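Local coordinates for uracil-DNA glycosylase (Nitratifractor salsuginis, PDB 5X3G), which is a single-chain alpha/beta protein of the uracil-DNA glycosylase family, built round a four-stranded parallel sheet with helices packed about it, at residues D79-P84 with F92-V97; R117-M122 with E244-M249; A123-A126 with D131-D134. All coordinates share one frame; numbering follows the deposited sequence.

Contact 1. Residues D79-P84 with F92-V97; sequences DPYPRP and FIDGRV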
loop_
_atom_site.group_PDB
_atom_site.type_symbol
_atom_site.label_atom_id
_atom_site.label_comp_id
_atom_site.label_asym_id
_atom_site.label_seq_id
_atom_site.Cartn_x
_atom_site.Cartn_y
_atom_site.Cartn_z
ATOM N N ASP A 79 -1.821 -4.224 7.909
ATOM C CA ASP A 79 -3.265 -4.058 7.945
ATOM C C ASP A 79 -3.555 -2.565 8.010
ATOM O O ASP A 79 -2.634 -1.761 8.222
ATOM C CB ASP A 79 -3.881 -4.816 9.139
ATOM C CG ASP A 79 -3.485 -4.226 10.480
ATOM O OD1 ASP A 79 -2.383 -3.650 10.578
ATOM O OD2 ASP A 79 -4.275 -4.357 11.437
ATOM N N PRO A 80 -4.810 -2.151 7.799
ATOM C CA PRO A 80 -5.112 -0.715 7.755
ATOM C C PRO A 80 -4.636 0.026 8.998
ATOM O O PRO A 80 -4.487 -0.552 10.078
ATOM C CB PRO A 80 -6.638 -0.681 7.638
ATOM C CG PRO A 80 -6.974 -1.936 6.940
ATOM C CD PRO A 80 -5.989 -2.958 7.424
ATOM N N TYR A 81 -4.393 1.322 8.826
ATOM C CA TYR A 81 -3.984 2.162 9.938
ATOM C C TYR A 81 -5.083 2.193 11.001
ATOM O O TYR A 81 -6.272 2.192 10.675
ATOM C CB TYR A 81 -3.681 3.577 9.449
ATOM C CG TYR A 81 -2.379 3.716 8.687
ATOM C CD1 TYR A 81 -1.160 3.476 9.307
ATOM C CD2 TYR A 81 -2.368 4.106 7.353
ATOM C CE1 TYR A 81 0.033 3.611 8.619
ATOM C CE2 TYR A 81 -1.178 4.243 6.656
ATOM C CZ TYR A 81 0.018 3.996 7.294
ATOM O OH TYR A 81 1.204 4.129 6.608
ATOM N N PRO A 82 -4.711 2.235 12.289
ATOM C CA PRO A 82 -5.714 2.121 13.362
ATOM C C PRO A 82 -6.640 3.324 13.486
ATOM O O PRO A 82 -7.323 3.484 14.503
ATOM C CB PRO A 82 -4.854 1.965 14.626
ATOM C CG PRO A 82 -3.475 1.591 14.133
ATOM C CD PRO A 82 -3.336 2.274 12.815
ATOM N N ARG A 83 -6.689 4.161 12.459
ATOM C CA ARG A 83 -7.380 5.439 12.536
ATOM C C ARG A 83 -8.417 5.528 11.425
ATOM O O ARG A 83 -8.103 5.237 10.264
ATOM C CB ARG A 83 -6.354 6.567 12.445
ATOM C CG ARG A 83 -5.413 6.601 13.640
ATOM C CD ARG A 83 -4.375 7.695 13.518
ATOM N NE ARG A 83 -3.522 7.446 12.361
ATOM C CZ ARG A 83 -2.477 6.624 12.366
ATOM N NH1 ARG A 83 -2.150 5.967 13.472
ATOM N NH2 ARG A 83 -1.762 6.452 11.263
ATOM N N PRO A 84 -9.662 5.901 11.739
ATOM C CA PRO A 84 -10.693 5.963 10.687
ATOM C C PRO A 84 -10.334 6.884 9.534
ATOM O O PRO A 84 -10.543 6.518 8.371
ATOM C CB PRO A 84 -11.933 6.454 11.447
ATOM C CG PRO A 84 -11.681 6.091 12.870
ATOM C CD PRO A 84 -10.204 6.213 13.073
ATOM N N PHE A 92 0.481 1.668 3.141
ATOM C CA PHE A 92 1.469 2.738 3.238
ATOM C C PHE A 92 0.866 4.140 3.161
ATOM O O PHE A 92 1.386 5.063 3.794
ATOM C CB PHE A 92 2.541 2.573 2.156
ATOM C CG PHE A 92 3.852 3.211 2.506
ATOM C CD1 PHE A 92 4.364 3.091 3.787
ATOM C CD2 PHE A 92 4.574 3.921 1.563
ATOM C CE1 PHE A 92 5.567 3.670 4.124
ATOM C CE2 PHE A 92 5.780 4.506 1.895
ATOM C CZ PHE A 92 6.278 4.379 3.178
ATOM N N ILE A 93 -0.212 4.322 2.404
ATOM C CA ILE A 93 -0.796 5.648 2.218
ATOM C C ILE A 93 -1.669 5.985 3.419
ATOM O O ILE A 93 -2.696 5.341 3.656
ATOM C CB ILE A 93 -1.606 5.725 0.918
ATOM C CG1 ILE A 93 -0.750 5.302 -0.271
ATOM C CG2 ILE A 93 -2.112 7.137 0.701
ATOM C CD1 ILE A 93 0.475 6.166 -0.489
ATOM N N ASP A 94 -1.277 7.016 4.162
ATOM C CA ASP A 94 -2.012 7.443 5.346
ATOM C C ASP A 94 -3.016 8.521 4.954
ATOM O O ASP A 94 -2.629 9.615 4.527
ATOM C CB ASP A 94 -1.053 7.957 6.420
ATOM C CG ASP A 94 -1.730 8.152 7.766
ATOM O OD1 ASP A 94 -2.851 8.698 7.805
ATOM O OD2 ASP A 94 -1.142 7.757 8.794
ATOM N N GLY A 95 -4.303 8.219 5.126
ATOM C CA GLY A 95 -5.373 9.126 4.753
ATOM C C GLY A 95 -5.442 10.406 5.563
ATOM O O GLY A 95 -6.193 11.310 5.183
ATOM N N ARG A 96 -4.703 10.502 6.673
ATOM C CA ARG A 96 -4.635 11.773 7.390
ATOM C C ARG A 96 -3.880 12.824 6.595
ATOM O O ARG A 96 -4.196 14.016 6.685
ATOM C CB ARG A 96 -3.962 11.601 8.752
ATOM C CG ARG A 96 -4.841 11.011 9.823
ATOM C CD ARG A 96 -4.149 11.025 11.175
ATOM N NE ARG A 96 -3.811 12.383 11.588
ATOM C CZ ARG A 96 -4.656 13.217 12.186
ATOM N NH1 ARG A 96 -5.898 12.834 12.446
ATOM N NH2 ARG A 96 -4.259 14.437 12.525
ATOM N N VAL A 97 -2.881 12.409 5.827
ATOM C CA VAL A 97 -2.026 13.344 5.112
ATOM C C VAL A 97 -2.748 13.825 3.864
ATOM O O VAL A 97 -3.269 13.022 3.081
ATOM C CB VAL A 97 -0.683 12.691 4.751
ATOM C CG1 VAL A 97 0.230 13.710 4.103
ATOM C CG2 VAL A 97 -0.031 12.078 5.984
#
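Tyr81, in the loop that follows strand 73-77, lies across the backbone of Phe92 to Asp94 farther along the same loop. CG set beside its backbone N (chi1 -74°) carries the ring toward 92-94. The ring edge meets two carbonyls: CE2 sits 3.5 Å from Ile93 O, and OH donates to Phe92 O at 3.0 Å. That hydroxyl arrives well above the carbonyl plane of Phe92. Over one ring face lies the carboxylate of Asp94, stacked on it at a tilt of 25° between the planes, with OD2 4.0 Å above the centre.

Past Pro82, Arg83 bends at chi3 and brings its guanidinium edge to the same carboxylate. NH2 meets Asp94 OD2 on the syn side at 2.9 Å, a salt bridge with a bent N-H...O angle of 140°, while NE of Arg83 bonds to Ser86. The other oxygen, Asp94 OD1, accepts from the backbone N of Arg96 at 2.8 Å, forming an Asx turn, and also bonds to Ser86. Arg96 CD lies 3.8 Å from Arg83 NE, but its own guanidinium turns off to Glu85 and Glu109.

Tyr81 belongs to the GQDPY sequence that marks this family. The chemistry implies a firmly fixed carboxylate: buried Asp94 is gripped through both oxygens, with the Tyr81 ring packed beside it, and nearby positive charge probably favours its ionised form.

Contact 2. Residues R117-M122 with E244-M249; sequences RNFIKM and ELFGPM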
loop_
_atom_site.group_PDB
_atom_site.type_symbol
_atom_site.label_atom_id
_atom_site.label_comp_id
_atom_site.label_asym_id
_atom_site.label_seq_id
_atom_site.Cartn_x
_atom_site.Cartn_y
_atom_site.Cartn_z
ATOM N N ARG A 117 7.201 10.107 6.383
ATOM C CA ARG A 117 8.209 11.156 6.508
ATOM C C ARG A 117 9.544 10.694 5.936
ATOM O O ARG A 117 10.109 11.329 5.032
ATOM C CB ARG A 117 8.356 11.555 7.981
ATOM C CG ARG A 117 9.374 12.654 8.250
ATOM C CD ARG A 117 9.442 13.021 9.734
ATOM N NE ARG A 117 10.150 12.023 10.534
ATOM C CZ ARG A 117 9.649 11.426 11.614
ATOM N NH1 ARG A 117 8.431 11.727 12.042
ATOM N NH2 ARG A 117 10.374 10.535 12.274
ATOM N N ASN A 118 10.045 9.559 6.430
ATOM C CA ASN A 118 11.352 9.088 5.989
ATOM C C ASN A 118 11.331 8.637 4.534
ATOM O O ASN A 118 12.328 8.809 3.824
ATOM C CB ASN A 118 11.838 7.963 6.900
ATOM C CG ASN A 118 12.150 8.447 8.305
ATOM O OD1 ASN A 118 12.579 9.584 8.500
ATOM N ND2 ASN A 118 11.940 7.582 9.293
ATOM N N PHE A 119 10.213 8.074 4.067
ATOM C CA PHE A 119 10.124 7.668 2.667
ATOM C C PHE A 119 10.169 8.876 1.743
ATOM O O PHE A 119 10.799 8.831 0.682
ATOM C CB PHE A 119 8.846 6.863 2.421
ATOM C CG PHE A 119 8.713 6.354 1.010
ATOM C CD1 PHE A 119 9.217 5.113 0.666
ATOM C CD2 PHE A 119 8.086 7.106 0.029
ATOM C CE1 PHE A 119 9.105 4.635 -0.629
ATOM C CE2 PHE A 119 7.973 6.630 -1.267
ATOM C CZ PHE A 119 8.482 5.394 -1.594
ATOM N N ILE A 120 9.502 9.963 2.130
ATOM C CA ILE A 120 9.479 11.158 1.296
ATOM C C ILE A 120 10.845 11.830 1.284
ATOM O O ILE A 120 11.319 12.280 0.232
ATOM C CB ILE A 120 8.374 12.118 1.772
ATOM C CG1 ILE A 120 6.989 11.538 1.462
ATOM C CG2 ILE A 120 8.550 13.486 1.134
ATOM C CD1 ILE A 120 5.857 12.307 2.104
ATOM N N LYS A 121 11.505 11.906 2.444
ATOM C CA LYS A 121 12.883 12.395 2.452
ATOM C C LYS A 121 13.782 11.524 1.578
ATOM O O LYS A 121 14.629 12.039 0.837
ATOM C CB LYS A 121 13.419 12.452 3.881
ATOM C CG LYS A 121 12.807 13.541 4.739
ATOM C CD LYS A 121 13.413 13.524 6.131
ATOM C CE LYS A 121 12.737 14.525 7.043
ATOM N NZ LYS A 121 13.365 14.522 8.395
HETATM N N MSE A 122 13.621 10.203 1.661
HETATM C CA MSE A 122 14.372 9.244 0.847
HETATM C C MSE A 122 14.181 9.545 -0.636
HETATM O O MSE A 122 15.146 9.566 -1.395
HETATM C CB MSE A 122 13.936 7.797 1.166
HETATM C CG MSE A 122 14.648 6.680 0.367
HETATM SE SE MSE A 122 14.072 6.491 -1.503
HETATM C CE MSE A 122 12.228 5.932 -1.215
ATOM N N GLU A 244 17.838 2.866 -5.269
ATOM C CA GLU A 244 17.836 2.182 -6.554
ATOM C C GLU A 244 16.474 1.590 -6.887
ATOM O O GLU A 244 16.097 1.546 -8.065
ATOM C CB GLU A 244 18.911 1.095 -6.583
ATOM C CG GLU A 244 19.022 0.407 -7.935
ATOM C CD GLU A 244 20.239 -0.486 -8.051
ATOM O OE1 GLU A 244 21.027 -0.550 -7.086
ATOM O OE2 GLU A 244 20.406 -1.125 -9.113
ATOM N N LEU A 245 15.714 1.144 -5.885
ATOM C CA LEU A 245 14.392 0.603 -6.189
ATOM C C LEU A 245 13.403 1.708 -6.556
ATOM O O LEU A 245 12.733 1.633 -7.592
ATOM C CB LEU A 245 13.865 -0.214 -5.010
ATOM C CG LEU A 245 12.415 -0.685 -5.160
ATOM C CD1 LEU A 245 12.248 -1.522 -6.417
ATOM C CD2 LEU A 245 11.981 -1.475 -3.941
ATOM N N PHE A 246 13.306 2.746 -5.727
ATOM C CA PHE A 246 12.273 3.761 -5.893
ATOM C C PHE A 246 12.711 4.941 -6.745
ATOM O O PHE A 246 11.852 5.668 -7.253
ATOM C CB PHE A 246 11.817 4.270 -4.524
ATOM C CG PHE A 246 11.155 3.221 -3.689
ATOM C CD1 PHE A 246 9.901 2.735 -4.028
ATOM C CD2 PHE A 246 11.787 2.709 -2.572
ATOM C CE1 PHE A 246 9.292 1.762 -3.262
ATOM C CE2 PHE A 246 11.179 1.739 -1.803
ATOM C CZ PHE A 246 9.934 1.261 -2.148
ATOM N N GLY A 247 14.014 5.155 -6.894
ATOM C CA GLY A 247 14.542 6.222 -7.714
ATOM C C GLY A 247 13.923 6.309 -9.097
ATOM O O GLY A 247 13.419 7.360 -9.500
ATOM N N PRO A 248 13.945 5.205 -9.855
ATOM C CA PRO A 248 13.361 5.236 -11.208
ATOM C C PRO A 248 11.882 5.561 -11.239
ATOM O O PRO A 248 11.359 5.894 -12.310
ATOM C CB PRO A 248 13.627 3.819 -11.733
ATOM C CG PRO A 248 14.824 3.369 -10.982
ATOM C CD PRO A 248 14.661 3.942 -9.607
HETATM N N MSE A 249 11.193 5.481 -10.110
HETATM C CA MSE A 249 9.768 5.752 -10.079
HETATM C C MSE A 249 9.473 7.241 -10.022
HETATM O O MSE A 249 8.399 7.677 -10.440
HETATM C CB MSE A 249 9.133 5.045 -8.891
HETATM C CG MSE A 249 9.344 3.552 -8.885
HETATM SE SE MSE A 249 8.182 2.748 -7.539
HETATM C CE MSE A 249 9.116 1.067 -7.239
#
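A T-shaped aromatic pair joins helix 114-126 to helix 240-246: Phe119 drives its ring edge into the face of Phe246. The centroids are 4.9 Å apart and the planes stand at 78°. Phe119 CE1 comes down almost over the middle of the Phe246 ring, 3.8 Å from its CE2, and CZ follows 3.9 Å from CD1 of Phe246. With CG anti to the backbone N (chi1 -177°), Phe119 reaches out from its helix toward the partner ring.

Met122, a selenomethionine one helical turn on, bends at chi2 and chi3 and places its methyl in the angle between the two rings. CE is 3.5 Å from Phe246 CD2 and rests over the rim of one Phe119 face. On the face of Phe246 away from Phe119 lies Leu245 CD2, with Leu228 of strand 225-228 also touching Phe246.

All three touching residues are buried, and no hydrogen bond crosses between the segments. Phe119 also meets Phe92 edge-to-face, and Leu251 packs on Phe119 from a neighbouring loop. The arrangement is edge-to-face phenylalanine packing in an apolar core, where helices of an alpha/beta fold meet beside the central sheet.

Contact 3. Residues A123-A126 with D131-D134; sequences ALVA and DPRD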
loop_
_atom_site.group_PDB
_atom_site.type_symbol
_atom_site.label_atom_id
_atom_site.label_comp_id
_atom_site.label_asym_id
_atom_site.label_seq_id
_atom_site.Cartn_x
_atom_site.Cartn_y
_atom_site.Cartn_z
ATOM N N ALA A 123 12.928 9.770 -1.043
ATOM C CA ALA A 123 12.655 10.055 -2.446
ATOM C C ALA A 123 13.262 11.388 -2.868
ATOM O O ALA A 123 13.772 11.517 -3.988
ATOM C CB ALA A 123 11.150 10.039 -2.701
ATOM N N LEU A 124 13.225 12.389 -1.983
ATOM C CA LEU A 124 13.872 13.661 -2.284
ATOM C C LEU A 124 15.377 13.499 -2.455
ATOM O O LEU A 124 15.987 14.208 -3.263
ATOM C CB LEU A 124 13.570 14.679 -1.186
ATOM C CG LEU A 124 12.147 15.234 -1.139
ATOM C CD1 LEU A 124 11.965 16.114 0.091
ATOM C CD2 LEU A 124 11.827 16.001 -2.428
ATOM N N VAL A 125 15.996 12.583 -1.707
ATOM C CA VAL A 125 17.425 12.337 -1.887
ATOM C C VAL A 125 17.680 11.605 -3.199
ATOM O O VAL A 125 18.549 11.994 -3.988
ATOM C CB VAL A 125 17.993 11.555 -0.690
ATOM C CG1 VAL A 125 19.432 11.128 -0.967
ATOM C CG2 VAL A 125 17.909 12.388 0.578
ATOM N N ALA A 126 16.924 10.531 -3.449
ATOM C CA ALA A 126 17.198 9.666 -4.591
ATOM C C ALA A 126 17.007 10.389 -5.915
ATOM O O ALA A 126 17.628 10.021 -6.918
ATOM C CB ALA A 126 16.302 8.429 -4.533
ATOM N N ASP A 131 20.697 16.974 -0.636
ATOM C CA ASP A 131 21.912 16.278 -0.256
ATOM C C ASP A 131 21.541 15.182 0.738
ATOM O O ASP A 131 20.776 15.441 1.677
ATOM C CB ASP A 131 22.919 17.251 0.360
ATOM C CG ASP A 131 24.275 16.613 0.624
ATOM O OD1 ASP A 131 24.337 15.566 1.299
ATOM O OD2 ASP A 131 25.290 17.166 0.151
ATOM N N PRO A 132 22.034 13.954 0.560
ATOM C CA PRO A 132 21.700 12.888 1.520
ATOM C C PRO A 132 22.125 13.196 2.946
ATOM O O PRO A 132 21.568 12.611 3.883
ATOM C CB PRO A 132 22.444 11.665 0.962
ATOM C CG PRO A 132 23.482 12.229 0.026
ATOM C CD PRO A 132 22.869 13.463 -0.547
ATOM N N ARG A 133 23.080 14.106 3.142
ATOM C CA ARG A 133 23.561 14.437 4.477
ATOM C C ARG A 133 22.650 15.411 5.209
ATOM O O ARG A 133 22.700 15.478 6.442
ATOM C CB ARG A 133 24.961 15.039 4.386
ATOM C CG ARG A 133 25.967 14.175 3.653
ATOM C CD ARG A 133 27.364 14.720 3.853
ATOM N NE ARG A 133 27.750 15.572 2.732
ATOM C CZ ARG A 133 29.005 15.846 2.396
ATOM N NH1 ARG A 133 30.007 15.335 3.096
ATOM N NH2 ARG A 133 29.257 16.635 1.361
ATOM N N ASP A 134 21.832 16.175 4.486
ATOM C CA ASP A 134 20.978 17.202 5.077
ATOM C C ASP A 134 19.570 17.039 4.515
ATOM O O ASP A 134 19.268 17.524 3.420
ATOM C CB ASP A 134 21.531 18.598 4.804
ATOM C CG ASP A 134 20.728 19.692 5.487
ATOM O OD1 ASP A 134 19.894 19.368 6.357
ATOM O OD2 ASP A 134 20.940 20.879 5.161
#
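Val125, near the end of helix 114-126, presses its methyls against the ring of Pro132 in the loop that follows, and this small apolar patch is the tight part of the contact. CG1, anti to the backbone N (chi1 172°), lies 3.6 Å from Pro132 CB and 3.8 Å from Pro132 CA. The second branch, CG2, comes 3.9 Å from Pro132 CA. The two side chains meet at about a right angle, and the CA atoms of Val125 and Pro132 are 5.5 Å apart. Trp243 of helix 240-246 touches both residues, and Thr135 also packs on Val125, which is buried. Close by, a backbone hydrogen bond joins Leu124 to Leu130 where the chain turns back.

The other side is loose and polar. Asp131, Arg133 and Asp134 are exposed, and their side chains start off away from the helix. Of these three, only Asp131 comes near it, with its carbonyl O 4.3 Å from Val125 CG2. The loop is shaped from within instead, by a type I turn with Pro132 as its second residue, closed by Asp134 N to Asp131 O at 3.1 Å. Asp131 OD1 adds an Asx turn, taking the backbone N-H of Arg133 on its anti lone pair at 2.7 Å, a nearly straight bond (166°). Arg133 NE is 3.7 Å from the same OD1, a long salt bridge. Asp134 OD1 bonds to Ser136 OG.

Every residue of 131-134 also touches a crystal neighbour, so the exposed ends may owe part of their placing to the lattice. The chemistry divides accordingly: between the two segments only van der Waals contact acts, whereas the hydrogen bonds within 131-134 shape the turn.

Contact 2 is core, all of its touching residues buried; contact 1 is partly buried in a loop, and contact 3 lies farthest out, its centre about 23 Å from that of the chain. Contacts 2 and 3 use successive parts of helix 114-126 and both meet helix 240-246, contact 3 through Trp243; their centres are about 9 Å apart. Contact 1 reaches helix 114-126 through Phe92, whose CE2 is 3.6 Å from Phe119 CG. The chemistry shifts with place: charge and hydrogen bonds join the segments of contact 1, aromatic packing those of contact 2, a small aliphatic patch those of contact 3. Asx turns shape both 92-97 and 131-134, but only Asp94 shares its carboxylate across a contact.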